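PDB 2Q01: uronate isomerase from Caulobacter crescentus, which catalyses the isomerisation of D-glucuronate to D-fructuronate and of D-galacturonate to D-tagaturonate in pentose and glucuronate interconversion. Local coordinates for residues B[66-71]-B[426-431]; B[271-276]-B[281-286]. All coordinates share one frame; numbering follows the deposited sequence.

The two contacts lie in separate parts of one uronate isomerase chain, a member of the metallo-dependent hydrolase superfamily (TIM-barrel clan). Contact 1 joins helices distant in sequence, and its centre is about 11 Å from the centre of the chain. Contact 2 joins two consecutive helices, with its centre about 29 Å from the chain centre. The contact centres are about 37 Å apart, and their nearest atoms are about 22 Å apart. In sequence, contact 2 is nested between the two segments of contact 1. Arg71 NH1 is hydrogen-bonded to Pro373 O of the second subunit. Arg71 also packs on Gly376 of that subunit, next in sequence to the potassium-site residue Ala375. No other protein chain touches contact 2.

Contact 1: B[66-71]-B[426-431]; sequences DHYLFR and PARHDV
Arg428 brings the NH2 end of its guanidinium obliquely against the ring of Tyr68. The closest approach is loose, 4.4 Å from Arg428 NH2 to Tyr68 CD1. CD1 lies at the guanidinium edge, near its plane, so the two flat groups are not stacked in parallel. Arg428 CZ is 5.4 Å from the Tyr68 ring centroid and 20° off the ring normal. This is a long cation-pi pair, at most weakly attractive. The arginine spans the distance because its chain is extended about the CB-CG and CG-CD bonds (chi2 160°, chi3 -170°). The backbones stay well apart, with Tyr68 CA 13.3 Å from Arg428 CA. In this TIM-barrel protein, helix 425-445 packs on strand 37-39, and His429 NE2 is hydrogen-bonded to Ile38 O. Helix 67-74 starts after Asp66, its N-cap residue. The Asp66 carboxylate is near the arginine without touching it, with OD2 4.7 Å from Arg428 NH2, and may add a modest electrostatic pull. Trp118 provides a second cation-pi partner for Arg428, and Asp391 a long, weak ion pair at NH1. The Tyr68 hydroxyl is hydrogen-bonded to Trp388 O.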
loop_
_atom_site.group_PDB
_atom_site.type_symbol
_atom_site.label_atom_id
_atom_site.label_comp_id
_atom_site.label_asym_id
_atom_site.label_seq_id
_atom_site.Cartn_x
_atom_site.Cartn_y
_atom_site.Cartn_z
ATOM N N ASP B 66 -5.490 -17.660 23.328
ATOM C CA ASP B 66 -5.350 -16.490 22.452
ATOM C C ASP B 66 -4.008 -16.450 21.721
ATOM O O ASP B 66 -2.963 -16.171 22.325
ATOM C CB ASP B 66 -5.592 -15.185 23.222
ATOM C CG ASP B 66 -5.801 -13.984 22.303
ATOM O OD1 ASP B 66 -5.574 -12.844 22.757
ATOM O OD2 ASP B 66 -6.196 -14.169 21.131
ATOM N N HIS B 67 -4.062 -16.705 20.413
ATOM C CA HIS B 67 -2.861 -16.768 19.579
ATOM C C HIS B 67 -2.201 -15.414 19.320
ATOM O O HIS B 67 -1.001 -15.366 19.077
ATOM C CB HIS B 67 -3.098 -17.558 18.275
ATOM C CG HIS B 67 -4.195 -17.011 17.414
ATOM N ND1 HIS B 67 -3.981 -16.034 16.465
ATOM C CD2 HIS B 67 -5.512 -17.323 17.341
ATOM C CE1 HIS B 67 -5.120 -15.757 15.855
ATOM N NE2 HIS B 67 -6.065 -16.525 16.368
ATOM N N TYR B 68 -2.977 -14.329 19.398
ATOM C CA TYR B 68 -2.440 -12.960 19.331
ATOM C C TYR B 68 -1.406 -12.712 20.428
ATOM O O TYR B 68 -0.409 -12.010 20.211
ATOM C CB TYR B 68 -3.557 -11.925 19.490
ATOM C CG TYR B 68 -4.434 -11.715 18.281
ATOM C CD1 TYR B 68 -5.532 -12.543 18.038
ATOM C CD2 TYR B 68 -4.186 -10.669 17.392
ATOM C CE1 TYR B 68 -6.351 -12.349 16.928
ATOM C CE2 TYR B 68 -4.998 -10.464 16.280
ATOM C CZ TYR B 68 -6.078 -11.307 16.055
ATOM O OH TYR B 68 -6.887 -11.110 14.959
ATOM N N LEU B 69 -1.655 -13.292 21.602
ATOM C CA LEU B 69 -0.790 -13.108 22.759
ATOM C C LEU B 69 0.451 -13.985 22.724
ATOM O O LEU B 69 1.563 -13.465 22.816
ATOM C CB LEU B 69 -1.563 -13.303 24.071
ATOM C CG LEU B 69 -2.681 -12.297 24.379
ATOM C CD1 LEU B 69 -3.198 -12.506 25.788
ATOM C CD2 LEU B 69 -2.244 -10.842 24.180
ATOM N N PHE B 70 0.281 -15.299 22.577
ATOM C CA PHE B 70 1.454 -16.175 22.603
ATOM C C PHE B 70 2.394 -16.081 21.388
ATOM O O PHE B 70 3.563 -16.426 21.499
ATOM C CB PHE B 70 1.159 -17.625 23.060
ATOM C CG PHE B 70 0.215 -18.408 22.176
ATOM C CD1 PHE B 70 -1.049 -18.752 22.644
ATOM C CD2 PHE B 70 0.613 -18.878 20.924
ATOM C CE1 PHE B 70 -1.924 -19.504 21.861
ATOM C CE2 PHE B 70 -0.258 -19.627 20.129
ATOM C CZ PHE B 70 -1.524 -19.944 20.600
ATOM N N ARG B 71 1.878 -15.613 20.257
ATOM C CA ARG B 71 2.726 -15.256 19.125
ATOM C C ARG B 71 3.880 -14.357 19.561
ATOM O O ARG B 71 5.049 -14.730 19.450
ATOM C CB ARG B 71 1.903 -14.562 18.036
ATOM C CG ARG B 71 1.409 -15.496 16.943
ATOM C CD ARG B 71 0.600 -14.743 15.899
ATOM N NE ARG B 71 1.348 -13.628 15.327
ATOM C CZ ARG B 71 1.993 -13.677 14.167
ATOM N NH1 ARG B 71 2.649 -12.613 13.724
ATOM N NH2 ARG B 71 1.984 -14.792 13.448
ATOM N N PRO B 426 -16.682 -6.992 24.034
ATOM C CA PRO B 426 -16.988 -5.567 24.220
ATOM C C PRO B 426 -15.801 -4.616 24.006
ATOM O O PRO B 426 -16.000 -3.513 23.504
ATOM C CB PRO B 426 -17.488 -5.496 25.666
ATOM C CG PRO B 426 -16.932 -6.694 26.321
ATOM C CD PRO B 426 -16.950 -7.749 25.274
ATOM N N ALA B 427 -14.594 -5.054 24.369
ATOM C CA ALA B 427 -13.355 -4.308 24.112
ATOM C C ALA B 427 -13.116 -4.028 22.631
ATOM O O ALA B 427 -12.763 -2.914 22.260
ATOM C CB ALA B 427 -12.163 -5.048 24.702
ATOM N N ARG B 428 -13.330 -5.049 21.802
ATOM C CA ARG B 428 -13.086 -4.988 20.359
ATOM C C ARG B 428 -14.127 -4.169 19.617
ATOM O O ARG B 428 -13.803 -3.461 18.661
ATOM C CB ARG B 428 -13.030 -6.399 19.769
ATOM C CG ARG B 428 -11.739 -7.124 20.059
ATOM C CD ARG B 428 -11.901 -8.623 19.904
ATOM N NE ARG B 428 -10.729 -9.351 20.396
ATOM C CZ ARG B 428 -9.638 -9.606 19.680
ATOM N NH1 ARG B 428 -9.545 -9.197 18.420
ATOM N NH2 ARG B 428 -8.631 -10.275 20.229
ATOM N N HIS B 429 -15.379 -4.292 20.048
ATOM C CA HIS B 429 -16.474 -3.494 19.504
ATOM C C HIS B 429 -16.382 -2.027 19.888
ATOM O O HIS B 429 -16.763 -1.171 19.101
ATOM C CB HIS B 429 -17.829 -4.071 19.906
ATOM C CG HIS B 429 -18.360 -5.073 18.933
ATOM N ND1 HIS B 429 -17.963 -6.392 18.933
ATOM C CD2 HIS B 429 -19.244 -4.946 17.917
ATOM C CE1 HIS B 429 -18.583 -7.036 17.961
ATOM N NE2 HIS B 429 -19.369 -6.182 17.332
ATOM N N ASP B 430 -15.863 -1.744 21.083
ATOM C CA ASP B 430 -15.597 -0.371 21.513
ATOM C C ASP B 430 -14.545 0.314 20.644
ATOM O O ASP B 430 -14.715 1.477 20.271
ATOM C CB ASP B 430 -15.165 -0.318 22.977
ATOM C CG ASP B 430 -15.324 1.064 23.570
ATOM O OD1 ASP B 430 -14.307 1.769 23.740
ATOM O OD2 ASP B 430 -16.475 1.456 23.840
ATOM N N VAL B 431 -13.465 -0.408 20.331
ATOM C CA VAL B 431 -12.409 0.078 19.428
ATOM C C VAL B 431 -12.983 0.405 18.044
ATOM O O VAL B 431 -12.674 1.447 17.472
ATOM C CB VAL B 431 -11.253 -0.956 19.305
ATOM C CG1 VAL B 431 -10.269 -0.599 18.185
ATOM C CG2 VAL B 431 -10.520 -1.077 20.603
#

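Contact 2: B[271-276]-B[281-286]; sequences FNSLVK and PEKAEL
Two consecutive helices, 264-276 and 281-302, form a helix-loop-helix pair within the crossover between the neighbouring parallel strands 249-252 and 305-308. Four residues link the two segments. The axes of helix segments 271-276 and 281-286 run at 125° to each other and come within 10.2 Å, so the pair is splayed rather than strictly antiparallel. Leu274 is the main apolar contact from the first helix. It crosses the Lys283 side chain at a slant, and its two methyls reach the backbone and the Lys283 CB of the second helix. CD2 of Leu274 lies 3.9 Å from Lys283 CB and 4.1 Å from Ala284 N. CD1 of Leu274 meets the Lys283 carbonyl oxygen at 3.9 Å. Phe205 also packs against Leu274, and Glu206 touches Ala284. Lys283 runs back across to the first helix. Its chain is extended beyond CG, with chi2, chi3 and chi4 all within 4° of 180°, which carries the ammonium to Ser273. No hydrogen bond crosses between the segments. The Ser273 hydroxyl instead bonds within its own helix, to Ala269 O. At the start of the second helix, Lys283 N is hydrogen-bonded to Thr280 OG1. Lys283 NZ ends 3.6 Å from Ser273 CB and 3.8 Å from Ser273 OG.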
loop_
_atom_site.group_PDB
_atom_site.type_symbol
_atom_site.label_atom_id
_atom_site.label_comp_id
_atom_site.label_asym_id
_atom_site.label_seq_id
_atom_site.Cartn_x
_atom_site.Cartn_y
_atom_site.Cartn_z
ATOM N N PHE B 271 -14.299 -33.937 -9.178
ATOM C CA PHE B 271 -14.649 -34.503 -7.878
ATOM C C PHE B 271 -14.184 -35.956 -7.763
ATOM O O PHE B 271 -13.549 -36.329 -6.773
ATOM C CB PHE B 271 -16.163 -34.391 -7.653
ATOM C CG PHE B 271 -16.639 -34.981 -6.356
ATOM C CD1 PHE B 271 -17.388 -36.151 -6.344
ATOM C CD2 PHE B 271 -16.350 -34.362 -5.148
ATOM C CE1 PHE B 271 -17.823 -36.705 -5.141
ATOM C CE2 PHE B 271 -16.782 -34.906 -3.947
ATOM C CZ PHE B 271 -17.528 -36.074 -3.943
ATOM N N ASN B 272 -14.485 -36.754 -8.789
ATOM C CA ASN B 272 -14.105 -38.170 -8.831
ATOM C C ASN B 272 -12.600 -38.424 -8.769
ATOM O O ASN B 272 -12.164 -39.351 -8.090
ATOM C CB ASN B 272 -14.696 -38.855 -10.062
ATOM C CG ASN B 272 -16.205 -39.020 -9.979
ATOM O OD1 ASN B 272 -16.856 -39.280 -10.989
ATOM N ND2 ASN B 272 -16.769 -38.868 -8.778
ATOM N N SER B 273 -11.818 -37.589 -9.455
ATOM C CA SER B 273 -10.356 -37.672 -9.431
ATOM C C SER B 273 -9.799 -37.490 -8.029
ATOM O O SER B 273 -8.859 -38.183 -7.641
ATOM C CB SER B 273 -9.735 -36.612 -10.336
ATOM O OG SER B 273 -10.294 -36.642 -11.634
ATOM N N LEU B 274 -10.381 -36.557 -7.279
ATOM C CA LEU B 274 -9.874 -36.212 -5.954
ATOM C C LEU B 274 -10.280 -37.241 -4.912
ATOM O O LEU B 274 -9.475 -37.605 -4.051
ATOM C CB LEU B 274 -10.322 -34.805 -5.550
ATOM C CG LEU B 274 -9.791 -33.665 -6.425
ATOM C CD1 LEU B 274 -10.690 -32.479 -6.314
ATOM C CD2 LEU B 274 -8.382 -33.276 -6.039
ATOM N N VAL B 275 -11.526 -37.706 -5.004
ATOM C CA VAL B 275 -12.044 -38.812 -4.181
ATOM C C VAL B 275 -11.228 -40.103 -4.366
ATOM O O VAL B 275 -10.921 -40.786 -3.382
ATOM C CB VAL B 275 -13.561 -39.051 -4.454
ATOM C CG1 VAL B 275 -14.045 -40.355 -3.854
ATOM C CG2 VAL B 275 -14.375 -37.907 -3.895
ATOM N N LYS B 276 -10.866 -40.407 -5.618
ATOM C CA LYS B 276 -9.927 -41.493 -5.963
ATOM C C LYS B 276 -8.576 -41.369 -5.251
ATOM O O LYS B 276 -7.998 -42.370 -4.830
ATOM C CB LYS B 276 -9.690 -41.542 -7.476
ATOM C CG LYS B 276 -10.707 -42.354 -8.271
ATOM C CD LYS B 276 -10.095 -43.643 -8.804
ATOM C CE LYS B 276 -10.920 -44.218 -9.952
ATOM N NZ LYS B 276 -10.220 -45.335 -10.657
ATOM N N PRO B 281 -2.097 -30.146 -6.575
ATOM C CA PRO B 281 -2.382 -28.766 -6.153
ATOM C C PRO B 281 -3.295 -27.980 -7.110
ATOM O O PRO B 281 -4.084 -27.148 -6.658
ATOM C CB PRO B 281 -0.994 -28.126 -6.100
ATOM C CG PRO B 281 -0.070 -29.261 -5.847
ATOM C CD PRO B 281 -0.646 -30.417 -6.591
ATOM N N GLU B 282 -3.190 -28.271 -8.408
ATOM C CA GLU B 282 -4.011 -27.647 -9.452
ATOM C C GLU B 282 -5.473 -28.096 -9.393
ATOM O O GLU B 282 -6.384 -27.279 -9.568
ATOM C CB GLU B 282 -3.446 -27.944 -10.850
ATOM C CG GLU B 282 -2.019 -27.424 -11.117
ATOM C CD GLU B 282 -0.916 -28.348 -10.589
ATOM O OE1 GLU B 282 0.120 -27.828 -10.126
ATOM O OE2 GLU B 282 -1.086 -29.589 -10.628
ATOM N N LYS B 283 -5.689 -29.391 -9.155
ATOM C CA LYS B 283 -7.039 -29.960 -9.088
ATOM C C LYS B 283 -7.767 -29.566 -7.804
ATOM O O LYS B 283 -8.976 -29.331 -7.821
ATOM C CB LYS B 283 -6.991 -31.486 -9.207
ATOM C CG LYS B 283 -6.925 -32.016 -10.632
ATOM C CD LYS B 283 -6.837 -33.538 -10.627
ATOM C CE LYS B 283 -6.851 -34.107 -12.035
ATOM N NZ LYS B 283 -6.680 -35.583 -12.021
ATOM N N ALA B 284 -7.020 -29.505 -6.702
ATOM C CA ALA B 284 -7.553 -29.106 -5.398
ATOM C C ALA B 284 -7.987 -27.633 -5.384
ATOM O O ALA B 284 -9.025 -27.301 -4.813
ATOM C CB ALA B 284 -6.529 -29.389 -4.297
ATOM N N GLU B 285 -7.185 -26.774 -6.021
ATOM C CA GLU B 285 -7.516 -25.369 -6.263
ATOM C C GLU B 285 -8.785 -25.207 -7.078
ATOM O O GLU B 285 -9.623 -24.365 -6.757
ATOM C CB GLU B 285 -6.388 -24.673 -7.024
ATOM C CG GLU B 285 -5.671 -23.573 -6.264
ATOM C CD GLU B 285 -6.577 -22.401 -5.914
ATOM O OE1 GLU B 285 -6.981 -22.305 -4.736
ATOM O OE2 GLU B 285 -6.886 -21.582 -6.812
ATOM N N LEU B 286 -8.904 -26.007 -8.135
ATOM C CA LEU B 286 -10.037 -25.946 -9.051
ATOM C C LEU B 286 -11.328 -26.352 -8.351
ATOM O O LEU B 286 -12.370 -25.751 -8.590
ATOM C CB LEU B 286 -9.801 -26.856 -10.264
ATOM C CG LEU B 286 -10.202 -26.395 -11.677
ATOM C CD1 LEU B 286 -10.297 -27.585 -12.618
ATOM C CD2 LEU B 286 -11.495 -25.588 -11.749
#